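Local coordinates for Phi class glutathione transferase GSTF1 (Populus tremula x Populus tremuloides, PDB 4RI6), which probably catalyses the transfer of glutathione to electrophilic organic halides, a detoxification reaction, and binds glutathione in a pocket of its thioredoxin-like domain, at residues T22-D27 and W205-E210; I72-C77 and Q101-D106; T154-G159 and T197-R202. All coordinates share one frame; numbering follows the deposited sequence.

Interaction 1 of 3, residues T22-D27 and W205-E210; sequences TLIEKD and WKKVLE
Ile24 reaches across to Val208 and Lys207 with a single methyl, and the whole contact turns on it. Its CD1 lies 3.9 Å from Val208 CG2, and 4.1 Å separates the same CD1 from Lys207 CB. The side chain is drawn out to do this: CG1 stands anti to the carbonyl carbon (chi1 -68°) and CD1 continues in an extended line (chi2 164°), which carries the methyl out to helix 203-214. This methyl-to-methyl meeting is the tight part, the two side chains crossing at a slant. Val208 is buried, and its CG2, anti to the carbonyl carbon, is the branch that receives Ile24.

The other side is looser. Lys207 offers little more than its CB to the isoleucine; beyond CG the chain runs out extended, and Lys207 as a whole is exposed to solvent. Nearby, the helix of Ile24 comes to its end. Asp27 has positive phi and closes a Schellman motif, its N bonding to Ile24 O at 3.1 Å. The turn therefore ends just past the residue that makes the contact, with Asp27 in an exposed position.

The contact is a small apolar seam between two helices, with only 125 Å² buried in all. It joins helix 14-25 of the glutathione-binding, thioredoxin-like domain to helix 203-214 at the end of the chain. Val208 also packs on Ser17, Leu20 and Ala21, earlier in helix 14-25, while Thr22 and Leu23 turn to helix 69-79 and Trp205 lies against Leu170 of helix 164-179.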
loop_
_atom_site.group_PDB
_atom_site.type_symbol
_atom_site.label_atom_id
_atom_site.label_comp_id
_atom_site.label_asym_id
_atom_site.label_seq_id
_atom_site.Cartn_x
_atom_site.Cartn_y
_atom_site.Cartn_z
ATOM N N THR A 22 11.709 -6.659 -10.113
ATOM C CA THR A 22 10.596 -7.496 -10.533
ATOM C C THR A 22 10.703 -7.903 -11.995
ATOM O O THR A 22 10.534 -9.075 -12.324
ATOM C CB THR A 22 9.262 -6.772 -10.275
ATOM O OG1 THR A 22 9.170 -6.488 -8.874
ATOM C CG2 THR A 22 8.067 -7.622 -10.720
ATOM N N LEU A 23 11.003 -6.946 -12.867
ATOM C CA LEU A 23 11.174 -7.244 -14.277
ATOM C C LEU A 23 12.238 -8.314 -14.467
ATOM O O LEU A 23 12.076 -9.230 -15.262
ATOM C CB LEU A 23 11.542 -5.976 -15.048
ATOM C CG LEU A 23 10.396 -4.973 -15.175
ATOM C CD1 LEU A 23 10.915 -3.619 -15.576
ATOM C CD2 LEU A 23 9.401 -5.479 -16.194
ATOM N N ILE A 24 13.329 -8.201 -13.720
ATOM C CA ILE A 24 14.450 -9.121 -13.889
ATOM C C ILE A 24 14.087 -10.520 -13.365
ATOM O O ILE A 24 14.359 -11.519 -14.029
ATOM C CB ILE A 24 15.701 -8.586 -13.191
ATOM C CG1 ILE A 24 16.199 -7.328 -13.912
ATOM C CG2 ILE A 24 16.795 -9.642 -13.188
ATOM C CD1 ILE A 24 17.197 -6.496 -13.117
ATOM N N GLU A 25 13.442 -10.586 -12.199
ATOM C CA GLU A 25 12.913 -11.846 -11.699
ATOM C C GLU A 25 11.968 -12.484 -12.694
ATOM O O GLU A 25 11.959 -13.706 -12.855
ATOM C CB GLU A 25 12.182 -11.631 -10.371
ATOM C CG GLU A 25 13.104 -11.355 -9.183
ATOM C CD GLU A 25 13.763 -12.606 -8.591
ATOM O OE1 GLU A 25 13.234 -13.725 -8.762
ATOM O OE2 GLU A 25 14.811 -12.454 -7.927
ATOM N N LYS A 26 11.157 -11.658 -13.356
ATOM C CA LYS A 26 10.171 -12.187 -14.291
ATOM C C LYS A 26 10.706 -12.376 -15.703
ATOM O O LYS A 26 9.951 -12.783 -16.582
ATOM C CB LYS A 26 8.941 -11.275 -14.329
ATOM C CG LYS A 26 8.207 -11.260 -13.002
ATOM C CD LYS A 26 7.721 -12.643 -12.566
ATOM C CE LYS A 26 6.850 -13.330 -13.609
ATOM N NZ LYS A 26 6.280 -14.626 -13.126
ATOM N N ASP A 27 11.996 -12.094 -15.909
ATOM C CA ASP A 27 12.645 -12.283 -17.205
ATOM C C ASP A 27 11.957 -11.438 -18.276
ATOM O O ASP A 27 11.810 -11.870 -19.408
ATOM C CB ASP A 27 12.621 -13.778 -17.577
ATOM C CG ASP A 27 13.441 -14.102 -18.810
ATOM O OD1 ASP A 27 14.421 -13.380 -19.094
ATOM O OD2 ASP A 27 13.082 -15.088 -19.501
ATOM N N TRP A 205 18.733 -8.633 -7.638
ATOM C CA TRP A 205 19.034 -7.446 -6.869
ATOM C C TRP A 205 20.463 -6.962 -7.136
ATOM O O TRP A 205 20.703 -5.754 -7.231
ATOM C CB TRP A 205 18.800 -7.686 -5.375
ATOM C CG TRP A 205 18.913 -6.400 -4.585
ATOM C CD1 TRP A 205 19.826 -6.123 -3.623
ATOM C CD2 TRP A 205 18.116 -5.216 -4.742
ATOM N NE1 TRP A 205 19.635 -4.853 -3.138
ATOM C CE2 TRP A 205 18.600 -4.267 -3.825
ATOM C CE3 TRP A 205 17.037 -4.872 -5.568
ATOM C CZ2 TRP A 205 18.052 -2.989 -3.713
ATOM C CZ3 TRP A 205 16.485 -3.611 -5.433
ATOM C CH2 TRP A 205 16.997 -2.689 -4.524
ATOM N N LYS A 206 21.405 -7.884 -7.281
ATOM C CA LYS A 206 22.762 -7.496 -7.646
ATOM C C LYS A 206 22.787 -6.758 -8.985
ATOM O O LYS A 206 23.551 -5.803 -9.156
ATOM C CB LYS A 206 23.673 -8.719 -7.717
ATOM C CG LYS A 206 23.897 -9.385 -6.395
ATOM C CD LYS A 206 24.723 -10.618 -6.627
ATOM C CE LYS A 206 25.174 -11.251 -5.375
ATOM N NZ LYS A 206 25.996 -12.430 -5.768
ATOM N N LYS A 207 21.947 -7.188 -9.922
ATOM C CA LYS A 207 21.917 -6.543 -11.230
ATOM C C LYS A 207 21.359 -5.129 -11.116
ATOM O O LYS A 207 21.859 -4.220 -11.763
ATOM C CB LYS A 207 21.115 -7.375 -12.228
ATOM C CG LYS A 207 21.816 -8.663 -12.595
ATOM C CD LYS A 207 21.106 -9.478 -13.651
ATOM C CE LYS A 207 21.850 -10.777 -13.916
ATOM N NZ LYS A 207 21.526 -11.343 -15.250
ATOM N N VAL A 208 20.354 -4.936 -10.271
ATOM C CA VAL A 208 19.823 -3.610 -10.072
ATOM C C VAL A 208 20.888 -2.687 -9.484
ATOM O O VAL A 208 21.062 -1.563 -9.949
ATOM C CB VAL A 208 18.583 -3.634 -9.152
ATOM C CG1 VAL A 208 18.149 -2.211 -8.792
ATOM C CG2 VAL A 208 17.428 -4.403 -9.817
ATOM N N LEU A 209 21.593 -3.138 -8.455
ATOM C CA LEU A 209 22.634 -2.312 -7.856
ATOM C C LEU A 209 23.733 -1.973 -8.864
ATOM O O LEU A 209 24.277 -0.864 -8.863
ATOM C CB LEU A 209 23.240 -3.008 -6.648
ATOM C CG LEU A 209 22.315 -3.187 -5.459
ATOM C CD1 LEU A 209 23.052 -3.920 -4.373
ATOM C CD2 LEU A 209 21.806 -1.853 -4.941
ATOM N N GLU A 210 24.061 -2.902 -9.743
ATOM C CA GLU A 210 25.085 -2.583 -10.728
ATOM C C GLU A 210 24.541 -1.581 -11.749
ATOM O O GLU A 210 25.266 -0.684 -12.185
ATOM C CB GLU A 210 25.599 -3.841 -11.429
ATOM C CG GLU A 210 26.788 -3.589 -12.386
ATOM C CD GLU A 210 28.063 -3.038 -11.710
ATOM O OE1 GLU A 210 28.247 -3.187 -10.473
ATOM O OE2 GLU A 210 28.899 -2.449 -12.438
#

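Interaction 2 of 3, residues I72-C77 and Q101-D106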
loop_
_atom_site.group_PDB
_atom_site.type_symbol
_atom_site.label_atom_id
_atom_site.label_comp_id
_atom_site.label_asym_id
_atom_site.label_seq_id
_atom_site.Cartn_x
_atom_site.Cartn_y
_atom_site.Cartn_z
ATOM N N ILE A 72 2.396 -1.568 -10.602
ATOM C CA ILE A 72 3.161 -1.970 -11.775
ATOM C C ILE A 72 3.667 -3.413 -11.609
ATOM O O ILE A 72 3.588 -4.222 -12.531
ATOM C CB ILE A 72 4.341 -1.004 -12.014
ATOM C CG1 ILE A 72 3.799 0.381 -12.390
ATOM C CG2 ILE A 72 5.265 -1.527 -13.120
ATOM C CD1 ILE A 72 4.813 1.479 -12.377
ATOM N N CYS A 73 4.163 -3.737 -10.420
ATOM C CA CYS A 73 4.748 -5.052 -10.203
ATOM C C CYS A 73 3.679 -6.133 -10.201
ATOM O O CYS A 73 3.905 -7.221 -10.715
ATOM C CB CYS A 73 5.538 -5.075 -8.899
ATOM S SG CYS A 73 7.069 -4.111 -8.972
ATOM N N ARG A 74 2.502 -5.842 -9.645
ATOM C CA ARG A 74 1.446 -6.838 -9.683
ATOM C C ARG A 74 1.012 -7.101 -11.126
ATOM O O ARG A 74 0.730 -8.227 -11.500
ATOM C CB ARG A 74 0.244 -6.416 -8.825
ATOM C CG ARG A 74 0.418 -6.824 -7.379
ATOM C CD ARG A 74 -0.832 -6.668 -6.537
ATOM N NE ARG A 74 -1.111 -5.281 -6.299
ATOM C CZ ARG A 74 -0.718 -4.580 -5.236
ATOM N NH1 ARG A 74 -0.042 -5.109 -4.239
ATOM N NH2 ARG A 74 -1.035 -3.318 -5.163
ATOM N N TYR A 75 0.955 -6.058 -11.938
ATOM C CA TYR A 75 0.586 -6.230 -13.341
ATOM C C TYR A 75 1.611 -7.104 -14.053
ATOM O O TYR A 75 1.260 -8.028 -14.779
ATOM C CB TYR A 75 0.472 -4.878 -14.038
ATOM C CG TYR A 75 0.317 -4.982 -15.531
ATOM C CD1 TYR A 75 -0.869 -5.451 -16.088
ATOM C CD2 TYR A 75 1.351 -4.618 -16.388
ATOM C CE1 TYR A 75 -1.028 -5.545 -17.428
ATOM C CE2 TYR A 75 1.204 -4.717 -17.746
ATOM C CZ TYR A 75 0.009 -5.188 -18.260
ATOM O OH TYR A 75 -0.177 -5.286 -19.616
ATOM N N ILE A 76 2.885 -6.813 -13.823
ATOM C CA ILE A 76 3.962 -7.585 -14.432
ATOM C C ILE A 76 3.828 -9.058 -14.048
ATOM O O ILE A 76 3.913 -9.951 -14.891
ATOM C CB ILE A 76 5.337 -7.028 -13.998
ATOM C CG1 ILE A 76 5.594 -5.668 -14.640
ATOM C CG2 ILE A 76 6.470 -7.991 -14.369
ATOM C CD1 ILE A 76 6.744 -4.893 -14.041
ATOM N N CYS A 77 3.604 -9.314 -12.768
ATOM C CA CYS A 77 3.481 -10.681 -12.294
ATOM C C CYS A 77 2.244 -11.382 -12.884
ATOM O O CYS A 77 2.274 -12.587 -13.175
ATOM C CB CYS A 77 3.461 -10.689 -10.762
ATOM S SG CYS A 77 5.087 -10.311 -10.015
ATOM N N GLN A 101 -0.398 -9.961 1.931
ATOM C CA GLN A 101 -0.515 -9.307 3.237
ATOM C C GLN A 101 0.846 -8.754 3.690
ATOM O O GLN A 101 0.892 -7.732 4.358
ATOM C CB GLN A 101 -1.097 -10.257 4.293
ATOM C CG GLN A 101 -0.177 -11.387 4.664
ATOM C CD GLN A 101 -0.865 -12.495 5.440
ATOM O OE1 GLN A 101 -1.757 -12.249 6.262
ATOM N NE2 GLN A 101 -0.462 -13.729 5.167
ATOM N N TRP A 102 1.945 -9.404 3.299
ATOM C CA TRP A 102 3.290 -8.937 3.666
ATOM C C TRP A 102 3.737 -7.836 2.707
ATOM O O TRP A 102 4.522 -6.974 3.081
ATOM C CB TRP A 102 4.284 -10.110 3.710
ATOM C CG TRP A 102 3.963 -11.017 4.842
ATOM C CD1 TRP A 102 3.285 -12.201 4.784
ATOM C CD2 TRP A 102 4.249 -10.789 6.224
ATOM N NE1 TRP A 102 3.135 -12.713 6.040
ATOM C CE2 TRP A 102 3.710 -11.865 6.942
ATOM C CE3 TRP A 102 4.913 -9.779 6.921
ATOM C CZ2 TRP A 102 3.824 -11.963 8.306
ATOM C CZ3 TRP A 102 5.006 -9.869 8.271
ATOM C CH2 TRP A 102 4.482 -10.954 8.955
ATOM N N VAL A 103 3.204 -7.824 1.487
ATOM C CA VAL A 103 3.421 -6.681 0.594
ATOM C C VAL A 103 2.728 -5.432 1.173
ATOM O O VAL A 103 3.290 -4.332 1.173
ATOM C CB VAL A 103 2.915 -6.965 -0.823
ATOM C CG1 VAL A 103 3.117 -5.738 -1.724
ATOM C CG2 VAL A 103 3.632 -8.180 -1.413
ATOM N N GLU A 104 1.520 -5.604 1.708
ATOM C CA GLU A 104 0.825 -4.480 2.344
ATOM C C GLU A 104 1.581 -4.040 3.598
ATOM O O GLU A 104 1.590 -2.860 3.950
ATOM C CB GLU A 104 -0.621 -4.862 2.683
ATOM C CG GLU A 104 -1.518 -4.913 1.496
ATOM C CD GLU A 104 -1.677 -3.544 0.866
ATOM O OE1 GLU A 104 -1.856 -2.569 1.610
ATOM O OE2 GLU A 104 -1.610 -3.434 -0.370
ATOM N N THR A 105 2.182 -4.988 4.310
ATOM C CA THR A 105 3.002 -4.637 5.460
ATOM C C THR A 105 4.196 -3.780 5.031
ATOM O O THR A 105 4.536 -2.822 5.718
ATOM C CB THR A 105 3.422 -5.920 6.219
ATOM O OG1 THR A 105 2.231 -6.513 6.753
ATOM C CG2 THR A 105 4.374 -5.620 7.365
ATOM N N ASP A 106 4.809 -4.081 3.897
ATOM C CA ASP A 106 5.790 -3.157 3.352
ATOM C C ASP A 106 5.161 -1.779 3.119
ATOM O O ASP A 106 5.658 -0.767 3.596
ATOM C CB ASP A 106 6.396 -3.672 2.042
ATOM C CG ASP A 106 7.233 -2.620 1.356
ATOM O OD1 ASP A 106 8.126 -2.071 2.027
ATOM O OD2 ASP A 106 6.993 -2.314 0.169
HETATM O O HOH W 1 0.655 -3.042 -1.936
#
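Arg74 meets Val103 and Glu104 with the end of its guanidinium, and NH1 makes both approaches. Val103 CG1 sits 4.1 Å from Arg74 NH1, at the edge of the flat group and near its plane, an apolar neighbour beside a charged one. Glu104 OE2 is 4.5 Å from Arg74 NH1 and lies well out of the guanidinium plane, so the opposite charges feel one another without an N-H aimed at the oxygen.

A water fills the gap between them. It accepts from Arg74 NH1 at 3.2 Å, in the plane of the guanidinium, and donates to Glu104 OE2 at 2.8 Å, giving the pair a bridged contact in place of a direct one. The reach needed is long, for the nearest backbone positions, the CA atoms of Arg74 and Val103, are 10.5 Å apart. The arginine spans much of this, bending at its third torsion (chi3 -72°) to bring the guanidinium round.

The strongest partners of both charged groups belong to the second subunit. Arg74 NH2 makes a salt bridge to Glu104 of the second subunit and NE another to Asp100 of that subunit; Glu104 in turn is paired with Arg74 of the second subunit. Within the same chain, Tyr89 OH is hydrogen-bonded to Arg74 NH1. The reciprocal pairing between subunits probably does most to position both buried groups, and may favour their ionised forms.

Within the fold the contact joins helix 69-79, the last helix of the thioredoxin-like domain, to the long helix 93-122 of the all-helical domain, at the subunit interface. Cys73 packs on helix 14-25 and, together with Val103, on Phe164 of helix 164-179; Trp102 faces helix 130-150.

Interaction 3 of 3, residues T154-G159 and T197-R202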
loop_
_atom_site.group_PDB
_atom_site.type_symbol
_atom_site.label_atom_id
_atom_site.label_comp_id
_atom_site.label_asym_id
_atom_site.label_seq_id
_atom_site.Cartn_x
_atom_site.Cartn_y
_atom_site.Cartn_z
ATOM N N THR A 154 9.502 -18.926 9.561
ATOM C CA THR A 154 9.614 -19.159 8.122
ATOM C C THR A 154 10.911 -18.566 7.612
ATOM O O THR A 154 11.479 -17.664 8.220
ATOM C CB THR A 154 8.438 -18.558 7.347
ATOM O OG1 THR A 154 8.324 -17.174 7.656
ATOM C CG2 THR A 154 7.153 -19.266 7.721
ATOM N N ARG A 155 11.366 -19.070 6.476
ATOM C CA ARG A 155 12.624 -18.641 5.903
ATOM C C ARG A 155 12.532 -17.237 5.310
ATOM O O ARG A 155 13.465 -16.434 5.420
ATOM C CB ARG A 155 13.063 -19.645 4.826
ATOM C CG ARG A 155 14.399 -19.371 4.208
ATOM C CD ARG A 155 14.735 -20.496 3.259
ATOM N NE ARG A 155 15.820 -20.132 2.364
ATOM C CZ ARG A 155 15.971 -20.579 1.122
ATOM N NH1 ARG A 155 15.121 -21.444 0.599
ATOM N NH2 ARG A 155 16.996 -20.156 0.402
ATOM N N PHE A 156 11.404 -16.971 4.661
ATOM C CA PHE A 156 11.105 -15.677 4.075
ATOM C C PHE A 156 9.852 -15.138 4.747
ATOM O O PHE A 156 9.258 -15.820 5.588
ATOM C CB PHE A 156 10.928 -15.815 2.563
ATOM C CG PHE A 156 12.164 -16.317 1.860
ATOM C CD1 PHE A 156 13.190 -15.439 1.512
ATOM C CD2 PHE A 156 12.297 -17.656 1.534
ATOM C CE1 PHE A 156 14.343 -15.897 0.891
ATOM C CE2 PHE A 156 13.452 -18.114 0.885
ATOM C CZ PHE A 156 14.467 -17.222 0.566
ATOM N N LEU A 157 9.446 -13.915 4.420
ATOM C CA LEU A 157 8.357 -13.322 5.195
ATOM C C LEU A 157 7.078 -14.128 5.101
ATOM O O LEU A 157 6.388 -14.305 6.100
ATOM C CB LEU A 157 8.076 -11.896 4.740
ATOM C CG LEU A 157 9.091 -10.859 5.188
ATOM C CD1 LEU A 157 8.787 -9.530 4.554
ATOM C CD2 LEU A 157 9.117 -10.696 6.706
ATOM N N ALA A 158 6.756 -14.604 3.903
ATOM C CA ALA A 158 5.472 -15.237 3.678
ATOM C C ALA A 158 5.521 -16.767 3.683
ATOM O O ALA A 158 4.495 -17.427 3.527
ATOM C CB ALA A 158 4.889 -14.728 2.358
ATOM N N GLY A 159 6.692 -17.340 3.915
ATOM C CA GLY A 159 6.825 -18.777 3.816
ATOM C C GLY A 159 8.182 -19.245 3.350
ATOM O O GLY A 159 9.193 -18.621 3.667
ATOM N N THR A 197 20.446 -11.185 4.270
ATOM C CA THR A 197 21.560 -11.749 3.533
ATOM C C THR A 197 21.042 -12.548 2.349
ATOM O O THR A 197 21.543 -12.406 1.243
ATOM C CB THR A 197 22.419 -12.628 4.447
ATOM O OG1 THR A 197 22.938 -11.836 5.521
ATOM C CG2 THR A 197 23.575 -13.205 3.701
ATOM N N GLU A 198 20.018 -13.370 2.557
ATOM C CA GLU A 198 19.514 -14.179 1.451
ATOM C C GLU A 198 18.906 -13.335 0.356
ATOM O O GLU A 198 19.156 -13.568 -0.814
ATOM C CB GLU A 198 18.473 -15.198 1.920
ATOM C CG GLU A 198 19.008 -16.255 2.871
ATOM C CD GLU A 198 18.352 -17.592 2.634
ATOM O OE1 GLU A 198 17.652 -18.106 3.542
ATOM O OE2 GLU A 198 18.551 -18.148 1.525
ATOM N N ILE A 199 18.095 -12.351 0.713
ATOM C CA ILE A 199 17.368 -11.649 -0.335
ATOM C C ILE A 199 18.255 -10.624 -1.049
ATOM O O ILE A 199 18.106 -10.427 -2.262
ATOM C CB ILE A 199 16.064 -10.991 0.203
ATOM C CG1 ILE A 199 16.311 -9.871 1.218
ATOM C CG2 ILE A 199 15.166 -12.071 0.765
ATOM C CD1 ILE A 199 15.016 -9.074 1.575
ATOM N N SER A 200 19.216 -10.021 -0.345
ATOM C CA SER A 200 20.027 -8.967 -0.960
ATOM C C SER A 200 21.113 -9.529 -1.859
ATOM O O SER A 200 21.711 -8.793 -2.644
ATOM C CB SER A 200 20.662 -8.070 0.103
ATOM O OG SER A 200 21.606 -8.758 0.907
ATOM N N ASN A 201 21.364 -10.830 -1.748
ATOM C CA ASN A 201 22.334 -11.478 -2.624
ATOM C C ASN A 201 21.728 -12.236 -3.813
ATOM O O ASN A 201 22.452 -12.912 -4.555
ATOM C CB ASN A 201 23.233 -12.414 -1.794
ATOM C CG ASN A 201 24.295 -11.648 -1.055
ATOM O OD1 ASN A 201 25.292 -11.209 -1.645
ATOM N ND2 ASN A 201 24.067 -11.417 0.223
ATOM N N ARG A 202 20.430 -12.075 -4.044
ATOM C CA ARG A 202 19.841 -12.570 -5.280
ATOM C C ARG A 202 20.460 -11.861 -6.483
ATOM O O ARG A 202 20.767 -10.672 -6.417
ATOM C CB ARG A 202 18.338 -12.367 -5.270
ATOM C CG ARG A 202 17.676 -13.165 -4.189
ATOM C CD ARG A 202 16.176 -13.002 -4.259
ATOM N NE ARG A 202 15.566 -13.641 -5.426
ATOM C CZ ARG A 202 15.229 -14.922 -5.487
ATOM N NH1 ARG A 202 15.514 -15.730 -4.475
ATOM N NH2 ARG A 202 14.625 -15.401 -6.564
HETATM O O HOH W 2 16.279 -16.349 5.078
#
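Arg155 runs across Glu198 at about a right angle and ends in a two-nitrogen grip on its carboxylate. From CB the chain leaves extended, with CG opposite the backbone N (chi1 -176°), and this puts the first contact at CG, which lies 3.6 Å from Glu198 OE1. CD follows at 3.8 Å from the same OE1, a hydrocarbon stem resting beside the oxygen. Then come the bonds: Arg155 NE donates to Glu198 OE1 at 3.0 Å, and Arg155 NH2 to Glu198 OE2 at 2.8 Å. Between them, Arg155 CZ lies 3.6 Å from Glu198 OE2. Both bonds are nearly straight, both use the syn side of an oxygen, and both oxygens lie close to the guanidinium plane. With the two flat groups only 23° apart, this is the side-on, bidentate form of the Arg-Glu salt bridge, which opposes rotation of either group about its own axis.

Two further neighbours meet the pair. Phe156 CE2 lies over one face of the Arg155 guanidinium, 3.4 Å above its plane and offset toward the rim. A water donates both to Arg155 O and, at 2.7 Å, to Glu198 OE1, tying the backbone of the loop to the acid that its side chain grips. Glu198 reaches the arginine through a bend at chi2 of -144°.

Beneath this polar surface layer the contact becomes apolar: Phe156 presents its ring edge to Ile199, with Phe156 CE1 3.9 Å from Ile199 CG2. The loop itself is tied by Thr154 OG1 bonding to Phe156 O and by Phe156 N bonding to Gly159 O.

In the helical domain this fastens the connection between helices 130-150 and 164-179 to the end of helix 190-200. Phe156 and Ile199 both lie on Asp166 of helix 164-179 and on Phe162 just before it.

Overall arrangement
Along the chain, interactions 2 and 3 follow one another inside the long loop closed by interaction 1, and in space the three centres lie 15 to 16 Å apart. Helix 14-25 packs on helix 69-79, joining interactions 1 and 2, with Leu23 CD2 3.5 Å from Ile76 CD1. Interactions 1 and 3 share a salt bridge, Glu25 OE2 to Arg202 NE at 2.9 Å, across the two domains. Trp102 CD1 rests 3.9 Å from Ala158 CB, linking interactions 2 and 3. Interaction 2 is nearest to ligand: the Glu104 side chain is about 6 Å from a bound glutathione, against about 12 Å for that of Val208; interaction 3 lies away from the site.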